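Local coordinates for protein tripeptidase (Staphylococcus aureus subsp. aureus, PDB 3RZA) that probably acts as a metal-dependent tripeptidase of the M20/M25/M40 family, hydrolysing short peptides at a two-metal centre, at residues 21-27 with 377-382; 29-33 with 134-138; 123-129 with 366-372; 190-196 with 356-361. One frame throughout, in Å; residues are numbered along the deposited sequence.

Contact 1: residues 21-27 with 377-382; sequences INEQRLL and LNLLAS
The carboxylate of Glu23 lies stacked over the side-chain amide of Asn378, their planes only 18° apart and Glu23 CD 3.7 Å from Asn378 ND2. The two side chains cross at about a right angle, and the aliphatic part of Glu23 covers the other end of the amide, CB and CG resting beside OD1. Stacked in this way, the flat groups share no direct hydrogen bond. Two waters connect the residues instead: one donates both to Asn378 OD1 and to the backbone Glu23 O, while the other bridges the two flat groups, donating to Glu23 OE1 and accepting from Asn378 ND2, with 2.8 Å between that water and ND2.

Beside this polar patch, Leu26 and Leu377 meet tip to tip, Leu26 CG 3.7 Å from Leu377 CG. With Leu26 CG anti to the backbone N (chi1 176°), CD2 is carried on to the facing helix, where it sits tightly against Ala381 CB at 3.5 Å and close to the carbonyl Leu377 O. Ile21, just before helix 23-34, extends the apolar strip: its CG2 faces Ala381, and its CG1 comes 3.6 Å from Ser382 OG. That hydroxyl is itself bound to Asn378 O, which also accepts from Ser382 N.

Helices 23-34 and 374-393 meet steeply here, their short segments at 103°. Leu26 and Ile21 also touch Glu139 of helix 128-147. Chemically the contact is divided: aliphatic carbons of Leu26, Leu377, Ala381 and Ile21 pack directly, whereas the hydrogen-bonded links between the segments run through the two waters, at the exposed margin by Glu23.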
# COMPACT_ATOMS: atom_id res chain seq x y z
N ILE A 21 13.90 -11.06 -49.60
CA ILE A 21 13.08 -10.05 -48.86
C ILE A 21 13.58 -8.63 -49.20
O ILE A 21 14.77 -8.40 -49.40
CB ILE A 21 12.96 -10.26 -47.28
CG1 ILE A 21 14.29 -10.03 -46.56
CG2 ILE A 21 12.35 -11.63 -46.94
CD1 ILE A 21 14.39 -8.67 -45.90
N ASN A 22 12.65 -7.70 -49.30
CA ASN A 22 12.93 -6.32 -49.64
C ASN A 22 13.10 -5.61 -48.30
O ASN A 22 12.12 -5.36 -47.58
CB ASN A 22 11.76 -5.75 -50.48
CG ASN A 22 12.04 -4.38 -51.06
OD1 ASN A 22 12.56 -3.51 -50.39
ND2 ASN A 22 11.64 -4.18 -52.32
N GLU A 23 14.35 -5.31 -47.97
CA GLU A 23 14.73 -4.84 -46.62
C GLU A 23 14.19 -3.46 -46.29
O GLU A 23 13.79 -3.20 -45.15
CB GLU A 23 16.27 -4.80 -46.48
CG GLU A 23 16.97 -6.16 -46.64
CD GLU A 23 18.48 -6.08 -46.47
OE1 GLU A 23 19.04 -4.96 -46.31
OE2 GLU A 23 19.11 -7.15 -46.52
N GLN A 24 14.25 -2.56 -47.26
CA GLN A 24 13.68 -1.23 -47.11
C GLN A 24 12.16 -1.30 -46.97
O GLN A 24 11.59 -0.60 -46.15
CB GLN A 24 14.05 -0.33 -48.29
CG GLN A 24 13.60 1.15 -48.18
CD GLN A 24 14.25 1.87 -47.01
OE1 GLN A 24 13.61 2.14 -45.98
NE2 GLN A 24 15.54 2.14 -47.13
N ARG A 25 11.51 -2.12 -47.80
CA ARG A 25 10.05 -2.26 -47.70
C ARG A 25 9.63 -2.82 -46.33
O ARG A 25 8.65 -2.33 -45.75
CB ARG A 25 9.51 -3.14 -48.82
CG ARG A 25 7.95 -3.22 -48.86
CD ARG A 25 7.48 -3.93 -50.09
NE ARG A 25 7.97 -5.31 -50.13
CZ ARG A 25 8.13 -6.06 -51.23
NH1 ARG A 25 7.79 -5.61 -52.44
NH2 ARG A 25 8.61 -7.30 -51.11
N LEU A 26 10.37 -3.82 -45.84
CA LEU A 26 10.15 -4.40 -44.49
C LEU A 26 10.25 -3.34 -43.41
O LEU A 26 9.39 -3.27 -42.53
CB LEU A 26 11.19 -5.52 -44.21
CG LEU A 26 11.22 -6.21 -42.83
CD1 LEU A 26 9.85 -6.73 -42.45
CD2 LEU A 26 12.26 -7.35 -42.83
N LEU A 27 11.33 -2.55 -43.47
CA LEU A 27 11.56 -1.44 -42.53
C LEU A 27 10.42 -0.42 -42.57
O LEU A 27 9.91 -0.04 -41.53
CB LEU A 27 12.93 -0.76 -42.80
CG LEU A 27 13.33 0.49 -41.99
CD1 LEU A 27 13.19 0.25 -40.52
CD2 LEU A 27 14.79 0.96 -42.36
N LEU A 377 15.38 -7.88 -37.75
CA LEU A 377 14.16 -7.75 -38.51
C LEU A 377 14.32 -8.41 -39.89
O LEU A 377 13.45 -9.14 -40.31
CB LEU A 377 13.77 -6.28 -38.66
CG LEU A 377 12.47 -5.92 -39.35
CD1 LEU A 377 11.27 -6.33 -38.51
CD2 LEU A 377 12.47 -4.41 -39.62
N ASN A 378 15.43 -8.12 -40.56
CA ASN A 378 15.77 -8.75 -41.86
C ASN A 378 15.87 -10.27 -41.75
O ASN A 378 15.24 -10.99 -42.53
CB ASN A 378 17.08 -8.18 -42.41
CG ASN A 378 16.98 -6.69 -42.77
OD1 ASN A 378 15.88 -6.17 -43.02
ND2 ASN A 378 18.14 -5.99 -42.78
N LEU A 379 16.62 -10.76 -40.76
CA LEU A 379 16.76 -12.21 -40.54
C LEU A 379 15.45 -12.91 -40.19
O LEU A 379 15.25 -14.06 -40.62
CB LEU A 379 17.82 -12.52 -39.44
CG LEU A 379 19.29 -12.27 -39.82
CD1 LEU A 379 20.15 -12.36 -38.57
CD2 LEU A 379 19.81 -13.25 -40.92
N LEU A 380 14.57 -12.25 -39.43
CA LEU A 380 13.27 -12.84 -39.03
C LEU A 380 12.34 -13.03 -40.22
O LEU A 380 11.72 -14.08 -40.35
CB LEU A 380 12.55 -11.98 -37.97
CG LEU A 380 11.19 -12.48 -37.41
CD1 LEU A 380 11.36 -13.82 -36.65
CD2 LEU A 380 10.51 -11.39 -36.52
N ALA A 381 12.19 -11.98 -41.03
CA ALA A 381 11.46 -12.07 -42.30
C ALA A 381 12.04 -13.15 -43.23
O ALA A 381 11.29 -13.95 -43.80
CB ALA A 381 11.44 -10.71 -43.00
N SER A 382 13.37 -13.21 -43.33
CA SER A 382 14.03 -14.29 -44.11
C SER A 382 13.77 -15.68 -43.51
O SER A 382 13.56 -16.63 -44.26
CB SER A 382 15.53 -14.03 -44.20
OG SER A 382 15.74 -12.79 -44.85
O HOH W 1 15.12 -3.67 -42.89
O HOH W 2 18.82 -3.50 -43.97

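Contact 2: residues 29-33 with 134-138; sequences TFLEL and LAAML
Ala135 is a small bump that fits against the backbone of Phe30: its CB lies 3.8 Å from Phe30 CA and 3.9 Å from Phe30 CB, at the edge of the ring and near its plane. The alanine lets the two helices come together here, the CA atoms of Phe30 and Ala135 being 5.1 Å apart.

One turn further on, Leu33 supplies the bump from the other helix. Its CG is anti to the carbonyl carbon (chi1 -67°), and CD1 enters a hollow formed by the backbone N of Ala135, Leu134 CB at 3.7 Å and Leu138 CD1 at 4.0 Å. Leu33 and Leu134 cross at about a right angle.

Thr29 completes the row with its methyl. CG2 stands anti to the backbone N and comes down beside Ala135 CA, touching Leu138 CD1 at 3.8 Å. The hydroxyl is turned elsewhere and bonds to Arg25 O in its own helix, so the threonine presents carbon to its neighbour. Leu138 CD1 therefore meets both Thr29 and Leu33, which sit one helical turn apart.

No hydrogen bond joins the two segments, which meet through apolar packing, with segment axes 9.2 Å apart at 134°; just outside, Lys131 NZ of helix 128-147 bonds to Leu33 O. Leu50 of helix 46-56 closes over Leu33 and Leu134. Met137, modelled as selenomethionine, instead packs on strands 93-98 and 154-159, which puts helix 128-147 between the central sheet and helix 23-34, a layering in keeping with the phosphorylase/hydrolase-like alpha/beta fold of M20 peptidases.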
# COMPACT_ATOMS: atom_id res chain seq x y z
N THR A 29 7.30 -0.92 -43.58
CA THR A 29 6.12 -1.60 -43.01
C THR A 29 6.15 -1.62 -41.49
O THR A 29 5.15 -1.31 -40.85
CB THR A 29 5.99 -3.02 -43.56
OG1 THR A 29 5.81 -2.95 -44.97
CG2 THR A 29 4.79 -3.78 -42.93
N PHE A 30 7.31 -1.91 -40.92
CA PHE A 30 7.48 -1.88 -39.47
C PHE A 30 7.21 -0.48 -38.91
O PHE A 30 6.50 -0.35 -37.93
CB PHE A 30 8.91 -2.33 -39.09
CG PHE A 30 9.19 -2.26 -37.63
CD1 PHE A 30 8.52 -3.10 -36.76
CD2 PHE A 30 10.07 -1.32 -37.11
CE1 PHE A 30 8.73 -3.05 -35.43
CE2 PHE A 30 10.30 -1.26 -35.71
CZ PHE A 30 9.64 -2.14 -34.89
N LEU A 31 7.79 0.54 -39.55
CA LEU A 31 7.63 1.93 -39.10
C LEU A 31 6.16 2.38 -39.19
O LEU A 31 5.64 3.01 -38.26
CB LEU A 31 8.57 2.89 -39.87
CG LEU A 31 10.09 2.68 -39.66
CD1 LEU A 31 10.91 3.47 -40.68
CD2 LEU A 31 10.56 3.01 -38.25
N GLU A 32 5.49 1.98 -40.27
CA GLU A 32 4.06 2.25 -40.44
C GLU A 32 3.22 1.70 -39.27
O GLU A 32 2.37 2.42 -38.71
CB GLU A 32 3.56 1.66 -41.77
CG GLU A 32 2.16 2.14 -42.18
CD GLU A 32 1.60 1.44 -43.41
OE1 GLU A 32 2.37 0.72 -44.12
OE2 GLU A 32 0.38 1.62 -43.66
N LEU A 33 3.48 0.44 -38.91
CA LEU A 33 2.69 -0.25 -37.89
C LEU A 33 2.89 0.30 -36.48
O LEU A 33 1.90 0.44 -35.76
CB LEU A 33 2.94 -1.75 -37.90
CG LEU A 33 2.48 -2.56 -39.11
CD1 LEU A 33 2.96 -3.99 -38.94
CD2 LEU A 33 0.96 -2.52 -39.29
N LEU A 134 4.49 -8.85 -37.04
CA LEU A 134 3.51 -8.48 -38.07
C LEU A 134 4.17 -8.01 -39.35
O LEU A 134 3.71 -8.36 -40.43
CB LEU A 134 2.55 -7.39 -37.55
CG LEU A 134 1.61 -7.81 -36.43
CD1 LEU A 134 0.83 -6.61 -35.93
CD2 LEU A 134 0.66 -8.90 -36.87
N ALA A 135 5.23 -7.20 -39.23
CA ALA A 135 5.93 -6.66 -40.37
C ALA A 135 6.58 -7.79 -41.18
O ALA A 135 6.39 -7.88 -42.41
CB ALA A 135 6.97 -5.64 -39.92
N ALA A 136 7.29 -8.67 -40.46
CA ALA A 136 7.86 -9.90 -41.02
C ALA A 136 6.83 -10.73 -41.81
O ALA A 136 7.08 -11.12 -42.96
CB ALA A 136 8.50 -10.75 -39.90
N MSE A 137 5.66 -10.95 -41.21
CA MSE A 137 4.56 -11.63 -41.92
C MSE A 137 4.14 -10.93 -43.23
O MSE A 137 4.04 -11.57 -44.28
CB MSE A 137 3.33 -11.73 -41.03
CG MSE A 137 3.39 -12.70 -39.88
SE MSE A 137 1.82 -12.42 -38.78
CE MSE A 137 2.24 -13.76 -37.55
N LEU A 138 3.91 -9.62 -43.15
CA LEU A 138 3.41 -8.86 -44.32
C LEU A 138 4.42 -8.85 -45.47
O LEU A 138 4.05 -9.08 -46.62
CB LEU A 138 3.02 -7.43 -43.92
CG LEU A 138 1.81 -7.34 -42.96
CD1 LEU A 138 1.74 -5.99 -42.24
CD2 LEU A 138 0.53 -7.59 -43.69

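Contact 3: residues 123-129 with 366-372; sequences TTILGAD and HTTNERM. With CA (calcium ion), chain D; ZN (zinc ion), chain C.
Asp129 and His366 meet at a calcium ion, which Asp129 OD2 binds at 2.1 Å and His366 NE2 at 2.2 Å. The carboxylate and the imidazole ring are nearly coplanar, 8° apart, with OD2 at the ring edge. Asp129 OD1 takes the zinc ion, also at 2.1 Å, so the carboxylate bridges the two metals, and a water spans them as well. His98 and Asp186 complete the zinc site, and Glu163 the calcium site. This pattern resembles the two-metal centre of M20 peptidases, where the metal-bound water is thought to attack the peptide.

One shell behind the metals, Glu370 collects backbone N-H groups. Its side chain is fully extended, CG anti to the backbone N, which sends the carboxylate into the turn that leads to helix 128-147. OE2 accepts from Asp129 N at 2.8 Å in a nearly straight bond (172°), met almost along the C-O axis. OE1 accepts from Leu126 N and, at 3.0 Å, from Gly127 N, both approaching from the same face, well above the carboxylate plane. Glu370 is thus a second-shell residue that fixes the backbone of the metal ligand, and the helix start probably favours its negative charge.

Outward, Thr368 CA makes a CH...O contact with Thr124 O, and Ile125 CG2 leans on Thr367 O. Met372 CB rests 3.9 Å from Ala128 CB and also touches Leu126 CD2. Phe30 of helix 23-34 packs on Leu126 and Ala128, while strand 371-373 pairs with strand 117-119, whose Ile118 touches Leu126 and Met372.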
# COMPACT_ATOMS: atom_id res chain seq x y z
N THR A 123 9.81 8.61 -24.91
CA THR A 123 8.55 8.93 -24.19
C THR A 123 7.52 7.77 -24.23
O THR A 123 6.58 7.75 -23.43
CB THR A 123 7.89 10.18 -24.79
OG1 THR A 123 7.41 9.89 -26.11
CG2 THR A 123 8.88 11.33 -24.85
N THR A 124 7.68 6.85 -25.20
CA THR A 124 6.83 5.68 -25.35
C THR A 124 7.72 4.46 -25.52
O THR A 124 8.93 4.57 -25.69
CB THR A 124 5.92 5.80 -26.60
OG1 THR A 124 6.71 5.61 -27.79
CG2 THR A 124 5.22 7.18 -26.66
N ILE A 125 7.08 3.30 -25.53
CA ILE A 125 7.67 2.08 -26.03
C ILE A 125 7.82 2.20 -27.58
O ILE A 125 7.35 3.17 -28.18
CB ILE A 125 6.82 0.80 -25.59
CG1 ILE A 125 5.42 0.74 -26.25
CG2 ILE A 125 6.66 0.77 -24.06
CD1 ILE A 125 4.93 -0.61 -26.43
N LEU A 126 8.47 1.23 -28.21
CA LEU A 126 8.53 1.15 -29.69
C LEU A 126 7.35 0.34 -30.21
O LEU A 126 6.75 0.70 -31.23
CB LEU A 126 9.86 0.51 -30.16
CG LEU A 126 10.17 0.39 -31.65
CD1 LEU A 126 9.98 1.72 -32.39
CD2 LEU A 126 11.62 -0.11 -31.87
N GLY A 127 7.01 -0.74 -29.54
CA GLY A 127 6.09 -1.71 -30.08
C GLY A 127 6.70 -2.64 -31.13
O GLY A 127 5.96 -3.24 -31.93
N ALA A 128 8.02 -2.84 -31.08
CA ALA A 128 8.65 -3.99 -31.78
C ALA A 128 8.02 -5.30 -31.32
O ALA A 128 7.81 -6.21 -32.12
CB ALA A 128 10.15 -4.01 -31.54
N ASP A 129 7.77 -5.37 -30.03
CA ASP A 129 6.88 -6.34 -29.46
C ASP A 129 5.40 -5.87 -29.65
O ASP A 129 4.92 -5.02 -28.88
CB ASP A 129 7.21 -6.52 -28.00
CG ASP A 129 6.36 -7.55 -27.34
OD1 ASP A 129 5.71 -8.37 -28.00
OD2 ASP A 129 6.35 -7.56 -26.10
N HIS A 366 8.61 -3.60 -23.31
CA HIS A 366 7.77 -3.04 -22.23
C HIS A 366 8.40 -1.86 -21.50
O HIS A 366 8.00 -1.57 -20.38
CB HIS A 366 7.37 -4.08 -21.18
CG HIS A 366 6.67 -5.28 -21.73
ND1 HIS A 366 6.10 -6.22 -20.90
CD2 HIS A 366 6.41 -5.68 -22.99
CE1 HIS A 366 5.53 -7.16 -21.63
NE2 HIS A 366 5.70 -6.85 -22.90
N THR A 367 9.40 -1.22 -22.10
CA THR A 367 10.02 -0.04 -21.53
C THR A 367 10.17 0.98 -22.62
O THR A 367 10.18 0.64 -23.82
CB THR A 367 11.43 -0.33 -20.90
OG1 THR A 367 12.42 -0.45 -21.94
CG2 THR A 367 11.41 -1.59 -20.02
N THR A 368 10.36 2.23 -22.21
CA THR A 368 10.58 3.31 -23.15
C THR A 368 11.98 3.30 -23.83
O THR A 368 12.24 4.12 -24.69
CB THR A 368 10.32 4.72 -22.50
OG1 THR A 368 11.26 4.96 -21.46
CG2 THR A 368 8.90 4.84 -21.92
N ASN A 369 12.87 2.39 -23.42
CA ASN A 369 14.14 2.10 -24.14
C ASN A 369 14.05 0.92 -25.11
O ASN A 369 15.08 0.46 -25.59
CB ASN A 369 15.27 1.83 -23.13
CG ASN A 369 15.50 2.97 -22.20
OD1 ASN A 369 15.69 4.10 -22.63
ND2 ASN A 369 15.48 2.70 -20.91
N GLU A 370 12.84 0.44 -25.41
CA GLU A 370 12.67 -0.69 -26.34
C GLU A 370 13.32 -0.37 -27.65
O GLU A 370 13.20 0.75 -28.13
CB GLU A 370 11.21 -1.02 -26.58
CG GLU A 370 10.97 -2.23 -27.54
CD GLU A 370 9.50 -2.54 -27.76
OE1 GLU A 370 8.65 -1.78 -27.23
OE2 GLU A 370 9.20 -3.52 -28.47
N ARG A 371 14.00 -1.36 -28.22
CA ARG A 371 14.61 -1.17 -29.53
C ARG A 371 14.58 -2.43 -30.36
O ARG A 371 14.45 -3.53 -29.81
CB ARG A 371 16.06 -0.68 -29.38
CG ARG A 371 17.01 -1.69 -28.73
CD ARG A 371 18.41 -1.12 -28.53
NE ARG A 371 19.35 -2.21 -28.20
CZ ARG A 371 20.68 -2.11 -28.12
NH1 ARG A 371 21.31 -0.94 -28.31
NH2 ARG A 371 21.39 -3.20 -27.84
N MSE A 372 14.72 -2.25 -31.68
CA MSE A 372 14.70 -3.37 -32.63
C MSE A 372 15.96 -3.29 -33.48
O MSE A 372 16.15 -2.28 -34.17
CB MSE A 372 13.46 -3.30 -33.51
CG MSE A 372 13.24 -4.50 -34.42
SE MSE A 372 13.00 -6.15 -33.49
CE MSE A 372 13.34 -7.39 -34.92
CA CA D . 4.95 -7.99 -24.63
ZN ZN C . 4.59 -10.04 -27.55
O HOH W 3 4.83 -10.39 -25.51

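Contact 4: residues 190-196 with 356-361; sequences DVGTTVV and VILGVG
Val195 lies against Ile357 across two antiparallel strands. Its CB sits 3.8 Å from Ile357 CB and close to Ile357 O. Of the two branches, CG1, anti to the backbone N (chi1 173°), runs out to Ile357 CG1 at 4.0 Å, whereas CG2 stays over the carbonyl Ile357 O. Outside the pair, Ile337 and Ser339 also touch this valine.

The backbones of the two residues form a hydrogen-bonded pair: Val195 N donates to Ile357 O at 2.7 Å, and Ile357 N returns a bond to Val195 O at 3.0 Å. Thr194 and Leu358 form the adjoining non-hydrogen-bonded pair. These residues join strand 194-209 to strand 355-359 in the large mixed sheet, where 355-359 also runs parallel to strand 181-184. On the sheet face opposite Val195, Thr194 CG2 is pressed against Val356 CG2, a tight 3.4 Å, where helix 318-329 packs on them, Ala323 on Thr194 and Val320 on Val356.

Before the strand, a type II turn from Asp190 to Thr193 folds back over Gly359. Gly359 N donates to Thr193 O at 2.9 Å, and the glycine leaves room for Asp190 O, 3.6 Å from Gly359 CA. Val191 CG2 reaches Val360 O, and a water accepts from Gly192 N and donates to Gly359 O.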
# COMPACT_ATOMS: atom_id res chain seq x y z
N ASP A 190 17.12 -14.37 -29.38
CA ASP A 190 17.77 -14.04 -30.64
C ASP A 190 17.01 -14.70 -31.81
O ASP A 190 16.44 -15.82 -31.65
CB ASP A 190 19.22 -14.54 -30.64
CG ASP A 190 20.11 -13.89 -29.55
OD1 ASP A 190 19.74 -12.86 -28.94
OD2 ASP A 190 21.20 -14.45 -29.32
N VAL A 191 17.00 -14.05 -32.97
CA VAL A 191 16.45 -14.68 -34.18
C VAL A 191 17.26 -15.97 -34.51
O VAL A 191 18.50 -15.97 -34.47
CB VAL A 191 16.41 -13.72 -35.38
CG1 VAL A 191 15.75 -14.40 -36.60
CG2 VAL A 191 15.63 -12.43 -35.01
N GLY A 192 16.53 -17.07 -34.74
CA GLY A 192 17.11 -18.40 -34.95
C GLY A 192 17.18 -19.24 -33.68
O GLY A 192 17.64 -20.38 -33.71
N THR A 193 16.74 -18.67 -32.55
CA THR A 193 16.45 -19.43 -31.32
C THR A 193 14.95 -19.69 -31.23
O THR A 193 14.15 -18.80 -31.54
CB THR A 193 16.94 -18.66 -30.09
OG1 THR A 193 18.37 -18.51 -30.21
CG2 THR A 193 16.60 -19.40 -28.79
N THR A 194 14.58 -20.92 -30.84
CA THR A 194 13.17 -21.37 -30.79
C THR A 194 12.85 -21.76 -29.35
O THR A 194 13.56 -22.56 -28.77
CB THR A 194 12.95 -22.61 -31.71
OG1 THR A 194 13.41 -22.30 -33.02
CG2 THR A 194 11.48 -23.00 -31.78
N VAL A 195 11.79 -21.18 -28.79
CA VAL A 195 11.24 -21.62 -27.53
C VAL A 195 10.39 -22.88 -27.78
O VAL A 195 9.38 -22.80 -28.49
CB VAL A 195 10.35 -20.54 -26.90
CG1 VAL A 195 9.66 -21.09 -25.67
CG2 VAL A 195 11.16 -19.27 -26.60
N VAL A 196 10.79 -24.00 -27.18
CA VAL A 196 10.07 -25.32 -27.31
C VAL A 196 9.23 -25.70 -26.10
O VAL A 196 8.51 -26.71 -26.11
CB VAL A 196 11.03 -26.50 -27.68
CG1 VAL A 196 11.74 -26.18 -29.03
CG2 VAL A 196 12.08 -26.81 -26.53
N VAL A 356 5.48 -23.71 -31.35
CA VAL A 356 6.72 -23.24 -30.71
C VAL A 356 6.84 -21.75 -31.04
O VAL A 356 6.13 -21.24 -31.92
CB VAL A 356 7.96 -24.06 -31.22
CG1 VAL A 356 7.70 -25.57 -31.01
CG2 VAL A 356 8.26 -23.76 -32.65
N ILE A 357 7.73 -21.06 -30.33
CA ILE A 357 7.76 -19.61 -30.32
C ILE A 357 9.13 -19.18 -30.86
O ILE A 357 10.16 -19.59 -30.32
CB ILE A 357 7.53 -19.00 -28.89
CG1 ILE A 357 6.61 -19.87 -28.02
CG2 ILE A 357 6.96 -17.57 -28.98
CD1 ILE A 357 5.18 -20.06 -28.63
N LEU A 358 9.12 -18.39 -31.93
CA LEU A 358 10.34 -17.96 -32.60
C LEU A 358 10.88 -16.70 -31.95
O LEU A 358 10.12 -15.77 -31.67
CB LEU A 358 10.06 -17.65 -34.08
CG LEU A 358 9.50 -18.77 -34.93
CD1 LEU A 358 9.18 -18.22 -36.34
CD2 LEU A 358 10.47 -19.97 -34.99
N GLY A 359 12.20 -16.66 -31.75
CA GLY A 359 12.87 -15.46 -31.29
C GLY A 359 12.69 -14.33 -32.29
O GLY A 359 12.88 -14.54 -33.49
N VAL A 360 12.25 -13.16 -31.80
CA VAL A 360 12.07 -11.96 -32.61
C VAL A 360 13.33 -11.04 -32.57
O VAL A 360 13.51 -10.20 -33.47
CB VAL A 360 10.80 -11.18 -32.15
CG1 VAL A 360 10.58 -9.90 -32.98
CG2 VAL A 360 9.57 -12.08 -32.25
N GLY A 361 14.17 -11.16 -31.53
CA GLY A 361 15.35 -10.30 -31.38
C GLY A 361 15.06 -8.86 -30.90
O GLY A 361 15.99 -8.05 -30.82
O HOH W 4 13.62 -16.88 -34.54

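Overall arrangement
From the N terminus, helix 23-34 takes part in two closures. Its start meets helix 374-393 in contact 1, a loop that encloses the other three, and its next turns meet helix 128-147 in contact 2. Contact 3 starts in the turn leading into that helix and its first residues, within the loop of contact 2, and closes near the C terminus, so the two cross; Phe30 touches Leu126, Ala128 and Met372 where they meet. Contact 4 follows contact 2 in series and nests within contact 3, tying the sheet strands 194-209 and 355-359. Leu380 of helix 374-393 touches Ala136, Gly359, Val360 and Val191, linking the terminal helix to contacts 2 and 4.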